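Local coordinates for SGNH hydrolase-type esterase domain-containing protein (Slackia heliotrinireducens DSM 20476, PDB 4S1P), which is a putative SGNH hydrolase of the GDSL-like lipase/acylhydrolase family and probably hydrolyses ester bonds in a substrate not yet identified, at residues A[6-9]-A[13-16]; A[18-23]-A[31-36]; A[24-29]-A[179-184]; A[101-106]-A[136-141]. All coordinates share one frame; numbering follows the deposited sequence.

Contacts 1, 2 and 4 each join a strand of one parallel sheet to a helix; contact 3 joins two helices lying on it. Contacts 1 and 2, with centres about 4 Å apart, share neighbouring strands 4-10 and 29-35, where Met8 N lies 2.8 Å from Arg32 O. Contact 3 uses the helix 19-27 of contact 2, pairing it with helix 170-184; their centres are about 11 Å apart. Contact 4 packs helix 123-141 on the other face of the sheet, its centre about 17 Å from that of contact 3. Contact 1 is nearest the probable active site: the side chain of Thr14 lies about 8 Å from a bound unidentified ligand and near Ser12, His167 and Asp164, whose geometry resembles a catalytic triad.

Contact 1: residues A[6-9]-A[13-16]; sequences ILML and LTTA
Met8, a selenomethionine, and Thr14 make the apolar part of this small, buried contact. The terminal methyl CE of Met8 lies 3.9 Å from the methyl CG2 of Thr14, and the selenium SE of Met8 stands 4.1 Å from that same carbon. The Met8 chain is extended as far as SE and then bends (chi3 81°), which carries CE over to the threonine. A long flexible side chain suits this place, because it spans the gap between the strand and the short helix 12-15. Pro20 and Leu23 of helix 19-27 also pack on Met8.

Strand 4-10 is the first strand of the SGNH fold; the helix 12-15 that follows begins with Ser12, the probable nucleophile, and the contact ties the strand to that helix.

The polar part runs through a water, which donates to Leu9 O at 3.0 Å and to Thr14 OG1 at 2.9 Å. Threonine fits because its two branches do different work: CG2 is anti to the backbone N and meets Met8, while OG1, beside that N, takes the water and also hydrogen-bonds Gln70 OE1. The Leu9 side chain points from the strand's other face and packs on His44.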
loop_
_atom_site.group_PDB
_atom_site.type_symbol
_atom_site.label_atom_id
_atom_site.label_comp_id
_atom_site.label_asym_id
_atom_site.label_seq_id
_atom_site.Cartn_x
_atom_site.Cartn_y
_atom_site.Cartn_z
ATOM N N ILE A 6 14.332 1.375 -0.270
ATOM C CA ILE A 6 12.889 1.166 -0.511
ATOM C C ILE A 6 12.192 2.526 -0.488
ATOM O O ILE A 6 12.356 3.297 0.458
ATOM C CB ILE A 6 12.254 0.267 0.578
ATOM C CG1 ILE A 6 12.969 -1.085 0.642
ATOM C CG2 ILE A 6 10.765 0.091 0.330
ATOM C CD1 ILE A 6 12.613 -1.891 1.876
ATOM N N LEU A 7 11.432 2.833 -1.538
ATOM C CA LEU A 7 10.582 4.030 -1.598
ATOM C C LEU A 7 9.145 3.590 -1.400
ATOM O O LEU A 7 8.686 2.704 -2.106
ATOM C CB LEU A 7 10.722 4.691 -2.959
ATOM C CG LEU A 7 9.868 5.923 -3.206
ATOM C CD1 LEU A 7 10.141 7.037 -2.209
ATOM C CD2 LEU A 7 10.081 6.386 -4.656
HETATM N N MSE A 8 8.464 4.182 -0.429
HETATM C CA MSE A 8 7.083 3.831 -0.136
HETATM C C MSE A 8 6.173 4.998 -0.431
HETATM O O MSE A 8 6.453 6.138 -0.040
HETATM C CB MSE A 8 6.910 3.490 1.345
HETATM C CG MSE A 8 7.874 2.396 1.791
HETATM SE SE MSE A 8 7.421 1.803 3.625
HETATM C CE MSE A 8 5.968 0.594 3.179
ATOM N N LEU A 9 5.124 4.721 -1.193
ATOM C CA LEU A 9 4.137 5.704 -1.544
ATOM C C LEU A 9 2.821 5.305 -0.882
ATOM O O LEU A 9 2.347 4.175 -1.074
ATOM C CB LEU A 9 3.948 5.716 -3.077
ATOM C CG LEU A 9 5.218 5.652 -3.939
ATOM C CD1 LEU A 9 4.836 5.627 -5.432
ATOM C CD2 LEU A 9 6.167 6.786 -3.592
ATOM N N LEU A 13 -2.155 4.391 6.241
ATOM C CA LEU A 13 -2.025 2.927 6.364
ATOM C C LEU A 13 -0.568 2.479 6.257
ATOM O O LEU A 13 -0.181 1.402 6.766
ATOM C CB LEU A 13 -2.912 2.186 5.366
ATOM C CG LEU A 13 -4.392 2.023 5.749
ATOM C CD1 LEU A 13 -5.124 3.338 5.839
ATOM C CD2 LEU A 13 -5.054 1.055 4.799
ATOM N N THR A 14 0.246 3.303 5.610
ATOM C CA THR A 14 1.684 3.073 5.559
ATOM C C THR A 14 2.394 3.664 6.772
ATOM O O THR A 14 3.230 2.996 7.358
ATOM C CB THR A 14 2.269 3.678 4.264
ATOM O OG1 THR A 14 1.830 2.890 3.158
ATOM C CG2 THR A 14 3.808 3.650 4.271
ATOM N N THR A 15 2.073 4.899 7.157
ATOM C CA THR A 15 2.882 5.595 8.151
ATOM C C THR A 15 2.481 5.270 9.578
ATOM O O THR A 15 3.319 5.449 10.480
ATOM C CB THR A 15 2.827 7.108 7.964
ATOM O OG1 THR A 15 1.470 7.559 7.998
ATOM C CG2 THR A 15 3.465 7.524 6.658
ATOM N N ALA A 16 1.260 4.782 9.789
ATOM C CA ALA A 16 0.797 4.544 11.170
ATOM C C ALA A 16 1.730 3.601 11.932
ATOM O O ALA A 16 2.302 2.642 11.376
ATOM C CB ALA A 16 -0.649 3.987 11.175
HETATM O O HOH W 1 3.502 2.250 0.892
#

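Contact 2: residues A[18-23]-A[31-36]; sequences HMPDML and VRVHAR
Pro20 meets the strand residues Val31 and Val33 with its ring and its carbonyl oxygen. Its CB sits 3.7 Å from CG2 of Val33 and 4.0 Å from CG1 of Val31, so this single carbon bears on both valines; CG of the ring lies 3.8 Å from the same Val33 methyl. The Pro20 and Val33 side chains meet at about a right angle. Proline suits the first turn of helix 19-27, where the missing N-H costs no helical bond, and its compact ring lets the helix come close to the strand. The carbonyl Pro20 O faces CG2 of Val31 at 4.0 Å.

Helix 19-27 links strand 4-10 to its parallel neighbour 29-35, making the first beta-alpha-beta crossover of the SGNH sheet. Val31 and Val33 turn their branched side chains to this helix, whereas Arg32 between them points to the other face and forms a salt bridge with Glu62.

Asp21 comes next. Its CB leads off from the strand, but chi1 of -78° brings the carboxylate back toward it, and a water donates to Asp21 OD1 at 3.1 Å and, weakly, to Val31 O. An acid is well placed on this exposed side of the helix. One turn beyond Met19, whose O accepts from Leu23 N at 2.9 Å, Leu23 turns toward the strand and also packs on Ala181 of helix 170-184.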
loop_
_atom_site.group_PDB
_atom_site.type_symbol
_atom_site.label_atom_id
_atom_site.label_comp_id
_atom_site.label_asym_id
_atom_site.label_seq_id
_atom_site.Cartn_x
_atom_site.Cartn_y
_atom_site.Cartn_z
ATOM N N HIS A 18 4.641 3.739 13.195
ATOM C CA HIS A 18 6.022 3.650 12.783
ATOM C C HIS A 18 6.314 2.431 11.923
ATOM O O HIS A 18 7.403 1.865 11.939
ATOM C CB HIS A 18 6.910 3.610 14.018
ATOM C CG HIS A 18 6.784 4.841 14.873
ATOM N ND1 HIS A 18 7.487 5.999 14.616
ATOM C CD2 HIS A 18 5.981 5.114 15.921
ATOM C CE1 HIS A 18 7.158 6.917 15.508
ATOM N NE2 HIS A 18 6.244 6.402 16.312
HETATM N N MSE A 19 5.346 2.072 11.101
HETATM C CA MSE A 19 5.531 0.884 10.288
HETATM C C MSE A 19 6.739 0.960 9.329
HETATM O O MSE A 19 7.451 -0.004 9.206
HETATM C CB MSE A 19 4.239 0.528 9.572
HETATM C CG MSE A 19 4.305 -0.831 8.906
HETATM SE SE MSE A 19 5.071 -0.828 7.085
HETATM C CE MSE A 19 3.397 -0.497 6.147
ATOM N N PRO A 20 6.986 2.112 8.667
ATOM C CA PRO A 20 8.158 2.176 7.787
ATOM C C PRO A 20 9.460 1.911 8.548
ATOM O O PRO A 20 10.351 1.268 8.010
ATOM C CB PRO A 20 8.070 3.571 7.197
ATOM C CG PRO A 20 6.592 3.841 7.188
ATOM C CD PRO A 20 6.140 3.301 8.522
ATOM N N ASP A 21 9.555 2.432 9.775
ATOM C CA ASP A 21 10.725 2.194 10.632
ATOM C C ASP A 21 10.863 0.687 10.954
ATOM O O ASP A 21 11.965 0.134 10.970
ATOM C CB ASP A 21 10.562 2.966 11.944
ATOM C CG ASP A 21 10.859 4.453 11.836
ATOM O OD1 ASP A 21 11.417 4.935 10.837
ATOM O OD2 ASP A 21 10.576 5.155 12.838
HETATM N N MSE A 22 9.740 0.029 11.209
HETATM C CA MSE A 22 9.731 -1.409 11.466
HETATM C C MSE A 22 10.219 -2.159 10.250
HETATM O O MSE A 22 11.043 -3.069 10.326
HETATM C CB MSE A 22 8.365 -1.958 11.894
HETATM C CG MSE A 22 7.920 -1.423 13.232
HETATM SE SE MSE A 22 6.403 -2.406 14.029
HETATM C CE MSE A 22 5.067 -1.671 12.899
ATOM N N LEU A 23 9.716 -1.784 9.070
ATOM C CA LEU A 23 10.146 -2.455 7.867
ATOM C C LEU A 23 11.654 -2.241 7.614
ATOM O O LEU A 23 12.362 -3.184 7.222
ATOM C CB LEU A 23 9.327 -1.925 6.719
ATOM C CG LEU A 23 9.599 -2.499 5.332
ATOM C CD1 LEU A 23 9.378 -4.000 5.347
ATOM C CD2 LEU A 23 8.704 -1.830 4.307
ATOM N N VAL A 31 14.624 3.334 4.121
ATOM C CA VAL A 31 13.221 3.492 3.707
ATOM C C VAL A 31 12.876 4.974 3.630
ATOM O O VAL A 31 13.047 5.722 4.588
ATOM C CB VAL A 31 12.271 2.752 4.664
ATOM C CG1 VAL A 31 10.813 2.983 4.283
ATOM C CG2 VAL A 31 12.587 1.276 4.642
ATOM N N ARG A 32 12.434 5.389 2.447
ATOM C CA ARG A 32 11.962 6.731 2.179
ATOM C C ARG A 32 10.457 6.661 1.972
ATOM O O ARG A 32 9.981 5.768 1.261
ATOM C CB ARG A 32 12.600 7.263 0.897
ATOM C CG ARG A 32 12.202 8.675 0.500
ATOM C CD ARG A 32 12.797 9.778 1.379
ATOM N NE ARG A 32 14.252 9.657 1.404
ATOM C CZ ARG A 32 15.061 9.903 0.366
ATOM N NH1 ARG A 32 14.596 10.452 -0.752
ATOM N NH2 ARG A 32 16.343 9.624 0.459
ATOM N N VAL A 33 9.717 7.569 2.602
ATOM C CA VAL A 33 8.238 7.557 2.529
ATOM C C VAL A 33 7.706 8.860 1.944
ATOM O O VAL A 33 8.108 9.943 2.389
ATOM C CB VAL A 33 7.649 7.381 3.936
ATOM C CG1 VAL A 33 6.132 7.347 3.888
ATOM C CG2 VAL A 33 8.207 6.109 4.559
ATOM N N HIS A 34 6.873 8.741 0.910
ATOM C CA HIS A 34 6.124 9.844 0.346
ATOM C C HIS A 34 4.673 9.573 0.665
ATOM O O HIS A 34 4.017 8.761 -0.019
ATOM C CB HIS A 34 6.338 9.900 -1.173
ATOM C CG HIS A 34 7.735 10.235 -1.575
ATOM N ND1 HIS A 34 8.161 10.153 -2.888
ATOM C CD2 HIS A 34 8.817 10.587 -0.851
ATOM C CE1 HIS A 34 9.449 10.478 -2.948
ATOM N NE2 HIS A 34 9.875 10.723 -1.720
ATOM N N ALA A 35 4.183 10.210 1.732
ATOM C CA ALA A 35 2.846 9.932 2.217
ATOM C C ALA A 35 2.225 11.206 2.743
ATOM O O ALA A 35 2.918 12.170 3.091
ATOM C CB ALA A 35 2.888 8.901 3.315
ATOM N N ARG A 36 0.906 11.210 2.756
ATOM C CA ARG A 36 0.145 12.248 3.429
ATOM C C ARG A 36 -1.176 11.630 3.809
ATOM O O ARG A 36 -1.703 10.793 3.085
ATOM C CB ARG A 36 -0.132 13.429 2.529
ATOM C CG ARG A 36 -0.678 14.624 3.311
ATOM C CD ARG A 36 -1.205 15.710 2.385
ATOM N NE ARG A 36 -2.392 15.298 1.631
ATOM C CZ ARG A 36 -2.376 14.842 0.384
ATOM N NH1 ARG A 36 -1.237 14.782 -0.249
ATOM N NH2 ARG A 36 -3.513 14.479 -0.215
HETATM O O HOH W 2 11.765 5.024 7.708
#

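Contact 3: residues A[24-29]-A[179-184]; sequences AELLTA and VLAETM
Leu27 reaches from helix 19-27 to Ala181 and Met184 of helix 170-184. Its CB stands back from the facing helix, and the meeting begins at CG, 4.1 Å from Ala181 CB. There the chain forks. CD2 keeps to the alanine, 3.6 Å from Ala181 O and 4.0 Å from Ala181 CB, while CD1 spans from Ala181 CA to Met184 CB, each at 4.1 Å. With CG anti to the carbonyl carbon (chi1 -72°), the fork projects from the helix toward these residues. The Leu27 and Met184 side chains meet at about a right angle.

Both helices lie on the same face of the parallel sheet in the three-layer alpha/beta/alpha sandwich of SGNH hydrolases, so the contact joins the first crossover helix to the C-terminal one, although 149 residues separate the two segments. Alanine suits the closest point, since a lone CB lets the backbones draw near: the CA atoms of Leu27 and Ala181 are 6.4 Å apart. On the solvent side Leu26 closes over the same methyl, its CD1 4.1 Å from Ala181 CB.

Just beyond Leu27 the chain reverses. Thr28 has a positive phi of 45°, and Ala29 N bonds back to Ala24 O, the pattern of a Schellman motif, sending the chain into strand 29-35. Met184, a selenomethionine, sends its longer end down to Phe66 and Val68 of the sheet.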
loop_
_atom_site.group_PDB
_atom_site.type_symbol
_atom_site.label_atom_id
_atom_site.label_comp_id
_atom_site.label_asym_id
_atom_site.label_seq_id
_atom_site.Cartn_x
_atom_site.Cartn_y
_atom_site.Cartn_z
ATOM N N ALA A 24 12.126 -1.024 7.840
ATOM C CA ALA A 24 13.523 -0.690 7.671
ATOM C C ALA A 24 14.408 -1.567 8.566
ATOM O O ALA A 24 15.468 -2.055 8.152
ATOM C CB ALA A 24 13.774 0.750 7.995
ATOM N N GLU A 25 13.976 -1.745 9.815
ATOM C CA GLU A 25 14.803 -2.532 10.734
ATOM C C GLU A 25 14.727 -4.023 10.399
ATOM O O GLU A 25 15.733 -4.738 10.504
ATOM C CB GLU A 25 14.373 -2.226 12.177
ATOM C CG GLU A 25 15.460 -2.454 13.185
ATOM C CD GLU A 25 15.148 -1.821 14.548
ATOM O OE1 GLU A 25 15.547 -0.630 14.771
ATOM O OE2 GLU A 25 14.511 -2.529 15.358
ATOM N N LEU A 26 13.561 -4.515 9.966
ATOM C CA LEU A 26 13.414 -5.901 9.536
ATOM C C LEU A 26 14.322 -6.266 8.360
ATOM O O LEU A 26 14.855 -7.371 8.304
ATOM C CB LEU A 26 11.975 -6.230 9.157
ATOM C CG LEU A 26 10.980 -6.351 10.301
ATOM C CD1 LEU A 26 9.556 -6.372 9.778
ATOM C CD2 LEU A 26 11.212 -7.623 11.106
ATOM N N LEU A 27 14.473 -5.329 7.422
ATOM C CA LEU A 27 15.194 -5.600 6.194
ATOM C C LEU A 27 16.623 -5.007 6.177
ATOM O O LEU A 27 17.328 -5.134 5.171
ATOM C CB LEU A 27 14.389 -5.053 5.010
ATOM C CG LEU A 27 13.122 -5.813 4.657
ATOM C CD1 LEU A 27 12.349 -5.078 3.566
ATOM C CD2 LEU A 27 13.381 -7.256 4.198
ATOM N N THR A 28 17.028 -4.350 7.253
ATOM C CA THR A 28 18.241 -3.524 7.288
ATOM C C THR A 28 18.321 -2.635 6.048
ATOM O O THR A 28 19.300 -2.599 5.339
ATOM C CB THR A 28 19.523 -4.383 7.449
ATOM O OG1 THR A 28 19.301 -5.362 8.465
ATOM C CG2 THR A 28 20.709 -3.512 7.815
ATOM N N ALA A 29 17.219 -1.947 5.806
ATOM C CA ALA A 29 17.041 -1.121 4.631
ATOM C C ALA A 29 16.886 0.354 4.931
ATOM O O ALA A 29 16.485 0.751 6.044
ATOM C CB ALA A 29 15.804 -1.591 3.861
ATOM N N VAL A 179 4.676 -8.866 6.437
ATOM C CA VAL A 179 4.290 -9.307 5.113
ATOM C C VAL A 179 5.133 -8.619 4.014
ATOM O O VAL A 179 5.602 -9.231 3.064
ATOM C CB VAL A 179 2.774 -9.062 4.897
ATOM C CG1 VAL A 179 2.370 -9.375 3.474
ATOM C CG2 VAL A 179 1.925 -9.915 5.856
ATOM N N LEU A 180 5.286 -7.310 4.146
ATOM C CA LEU A 180 6.098 -6.554 3.206
ATOM C C LEU A 180 7.550 -7.045 3.227
ATOM O O LEU A 180 8.156 -7.213 2.175
ATOM C CB LEU A 180 6.024 -5.044 3.478
ATOM C CG LEU A 180 4.726 -4.378 3.053
ATOM C CD1 LEU A 180 4.472 -3.104 3.858
ATOM C CD2 LEU A 180 4.723 -4.097 1.564
ATOM N N ALA A 181 8.093 -7.287 4.418
ATOM C CA ALA A 181 9.462 -7.783 4.538
ATOM C C ALA A 181 9.627 -9.153 3.862
ATOM O O ALA A 181 10.626 -9.417 3.206
ATOM C CB ALA A 181 9.857 -7.847 6.004
ATOM N N GLU A 182 8.645 -10.030 4.029
ATOM C CA GLU A 182 8.670 -11.337 3.381
ATOM C C GLU A 182 8.659 -11.209 1.866
ATOM O O GLU A 182 9.402 -11.909 1.145
ATOM C CB GLU A 182 7.516 -12.245 3.848
ATOM C CG GLU A 182 7.518 -13.596 3.151
ATOM C CD GLU A 182 7.045 -14.727 4.039
ATOM O OE1 GLU A 182 7.543 -15.861 3.858
ATOM O OE2 GLU A 182 6.193 -14.490 4.919
ATOM N N THR A 183 7.839 -10.285 1.392
ATOM C CA THR A 183 7.712 -10.046 -0.033
ATOM C C THR A 183 9.042 -9.544 -0.661
ATOM O O THR A 183 9.436 -9.983 -1.763
ATOM C CB THR A 183 6.539 -9.059 -0.289
ATOM O OG1 THR A 183 5.322 -9.589 0.246
ATOM C CG2 THR A 183 6.332 -8.804 -1.758
HETATM N N MSE A 184 9.741 -8.668 0.041
HETATM C CA MSE A 184 10.989 -8.068 -0.456
HETATM C C MSE A 184 12.274 -8.769 -0.013
HETATM O O MSE A 184 13.374 -8.381 -0.417
HETATM C CB MSE A 184 11.025 -6.607 -0.034
HETATM C CG MSE A 184 10.026 -5.817 -0.885
HETATM SE SE MSE A 184 10.023 -3.931 -0.410
HETATM C CE MSE A 184 8.809 -4.068 1.084
#

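Contact 4: residues A[101-106]-A[136-141]; sequences PVIYGT and QAAADS
In the beta-alpha-beta unit that takes strand 100-105 through helix 123-141 to the edge strand 144-147, one isoleucine makes the close strand-to-helix contacts. Ile103 points from the strand to the helix, and its terminal methyl CD1 does all the close touching. That methyl presses on the helix backbone where Ala137 joins Ala138, 3.6 Å from Ala138 N and 3.7 Å from Ala138 CA. The two alanine methyls flank it, Ala137 CB at 3.9 Å and Ala138 CB at 4.0 Å from CD1. An extended chi2 of 161° pushes CD1 outward, while the beta-branched shape of isoleucine suits a strand. Alanine suits both helix positions, its side chain ending at CB, so the methyl can reach the backbone between them. Phe134 of the same helix and Tyr83 of helix 80-96 also pack on Ile103.

Within the helix, Ser141 bonds back to the preceding turn, its backbone N reaching Ala137 O at 3.0 Å. On the solvent side Gln136 NE2 donates to Asp140 OD1 at 2.8 Å; the acceptor lies in the amide plane, but the approach is from above the carboxylate, and the N-H...O angle is a bent 143°.

Strand and helix meet here through carbon, so the fit depends on shape: a single methyl seated against backbone and two alanine CB atoms, without the directional constraint that a polar bond between strand and helix would impose.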
loop_
_atom_site.group_PDB
_atom_site.type_symbol
_atom_site.label_atom_id
_atom_site.label_comp_id
_atom_site.label_asym_id
_atom_site.label_seq_id
_atom_site.Cartn_x
_atom_site.Cartn_y
_atom_site.Cartn_z
ATOM N N PRO A 101 8.533 -2.913 -8.522
ATOM C CA PRO A 101 7.317 -2.424 -7.870
ATOM C C PRO A 101 6.697 -3.489 -6.970
ATOM O O PRO A 101 6.745 -4.685 -7.264
ATOM C CB PRO A 101 6.406 -2.052 -9.037
ATOM C CG PRO A 101 6.921 -2.809 -10.210
ATOM C CD PRO A 101 8.391 -3.033 -9.986
ATOM N N VAL A 102 6.111 -3.015 -5.867
ATOM C CA VAL A 102 5.478 -3.865 -4.860
ATOM C C VAL A 102 4.130 -3.256 -4.512
ATOM O O VAL A 102 4.075 -2.074 -4.186
ATOM C CB VAL A 102 6.350 -3.967 -3.581
ATOM C CG1 VAL A 102 5.668 -4.764 -2.490
ATOM C CG2 VAL A 102 7.707 -4.580 -3.912
ATOM N N ILE A 103 3.067 -4.054 -4.568
ATOM C CA ILE A 103 1.779 -3.598 -4.133
ATOM C C ILE A 103 1.631 -3.904 -2.639
ATOM O O ILE A 103 1.758 -5.061 -2.226
ATOM C CB ILE A 103 0.644 -4.286 -4.914
ATOM C CG1 ILE A 103 0.656 -3.817 -6.374
ATOM C CG2 ILE A 103 -0.711 -4.061 -4.245
ATOM C CD1 ILE A 103 -0.093 -4.750 -7.284
ATOM N N TYR A 104 1.345 -2.878 -1.837
ATOM C CA TYR A 104 0.986 -3.065 -0.420
ATOM C C TYR A 104 -0.527 -3.337 -0.470
ATOM O O TYR A 104 -1.346 -2.407 -0.558
ATOM C CB TYR A 104 1.381 -1.833 0.360
ATOM C CG TYR A 104 0.947 -1.737 1.833
ATOM C CD1 TYR A 104 0.241 -2.743 2.500
ATOM C CD2 TYR A 104 1.269 -0.613 2.544
ATOM C CE1 TYR A 104 -0.187 -2.566 3.829
ATOM C CE2 TYR A 104 0.857 -0.418 3.842
ATOM C CZ TYR A 104 0.143 -1.400 4.497
ATOM O OH TYR A 104 -0.296 -1.197 5.782
ATOM N N GLY A 105 -0.885 -4.621 -0.503
ATOM C CA GLY A 105 -2.293 -5.000 -0.572
ATOM C C GLY A 105 -2.874 -4.794 0.824
ATOM O O GLY A 105 -2.381 -5.342 1.797
ATOM N N THR A 106 -3.901 -3.999 0.935
ATOM C CA THR A 106 -4.553 -3.762 2.202
ATOM C C THR A 106 -5.867 -4.578 2.300
ATOM O O THR A 106 -6.192 -5.426 1.473
ATOM C CB THR A 106 -4.788 -2.252 2.409
ATOM O OG1 THR A 106 -5.742 -1.757 1.443
ATOM C CG2 THR A 106 -3.477 -1.437 2.293
ATOM N N GLN A 136 -5.428 -8.479 -10.041
ATOM C CA GLN A 136 -5.351 -8.030 -11.412
ATOM C C GLN A 136 -4.196 -7.036 -11.600
ATOM O O GLN A 136 -3.467 -7.090 -12.588
ATOM C CB GLN A 136 -6.663 -7.410 -11.869
ATOM C CG GLN A 136 -6.707 -7.250 -13.388
ATOM C CD GLN A 136 -6.626 -8.597 -14.127
ATOM O OE1 GLN A 136 -7.434 -9.495 -13.884
ATOM N NE2 GLN A 136 -5.646 -8.739 -15.021
ATOM N N ALA A 137 -3.975 -6.159 -10.615
ATOM C CA ALA A 137 -2.920 -5.160 -10.750
ATOM C C ALA A 137 -1.539 -5.813 -10.669
ATOM O O ALA A 137 -0.631 -5.435 -11.436
ATOM C CB ALA A 137 -3.107 -4.074 -9.698
ATOM N N ALA A 138 -1.420 -6.848 -9.840
ATOM C CA ALA A 138 -0.155 -7.567 -9.719
ATOM C C ALA A 138 0.138 -8.243 -11.050
ATOM O O ALA A 138 1.266 -8.169 -11.546
ATOM C CB ALA A 138 -0.178 -8.582 -8.578
ATOM N N ALA A 139 -0.867 -8.893 -11.631
ATOM C CA ALA A 139 -0.661 -9.632 -12.881
ATOM C C ALA A 139 -0.330 -8.703 -14.046
ATOM O O ALA A 139 0.569 -8.996 -14.853
ATOM C CB ALA A 139 -1.889 -10.436 -13.193
ATOM N N ASP A 140 -1.082 -7.604 -14.157
ATOM C CA ASP A 140 -0.908 -6.694 -15.264
ATOM C C ASP A 140 0.406 -5.950 -15.253
ATOM O O ASP A 140 0.972 -5.693 -16.315
ATOM C CB ASP A 140 -2.041 -5.682 -15.308
ATOM C CG ASP A 140 -3.385 -6.297 -15.737
ATOM O OD1 ASP A 140 -3.450 -7.498 -16.131
ATOM O OD2 ASP A 140 -4.404 -5.570 -15.661
ATOM N N SER A 141 0.878 -5.608 -14.055
ATOM C CA SER A 141 2.034 -4.734 -13.858
ATOM C C SER A 141 3.340 -5.486 -13.640
ATOM O O SER A 141 4.428 -4.931 -13.775
ATOM C CB SER A 141 1.789 -3.864 -12.613
ATOM O OG SER A 141 1.817 -4.657 -11.421
#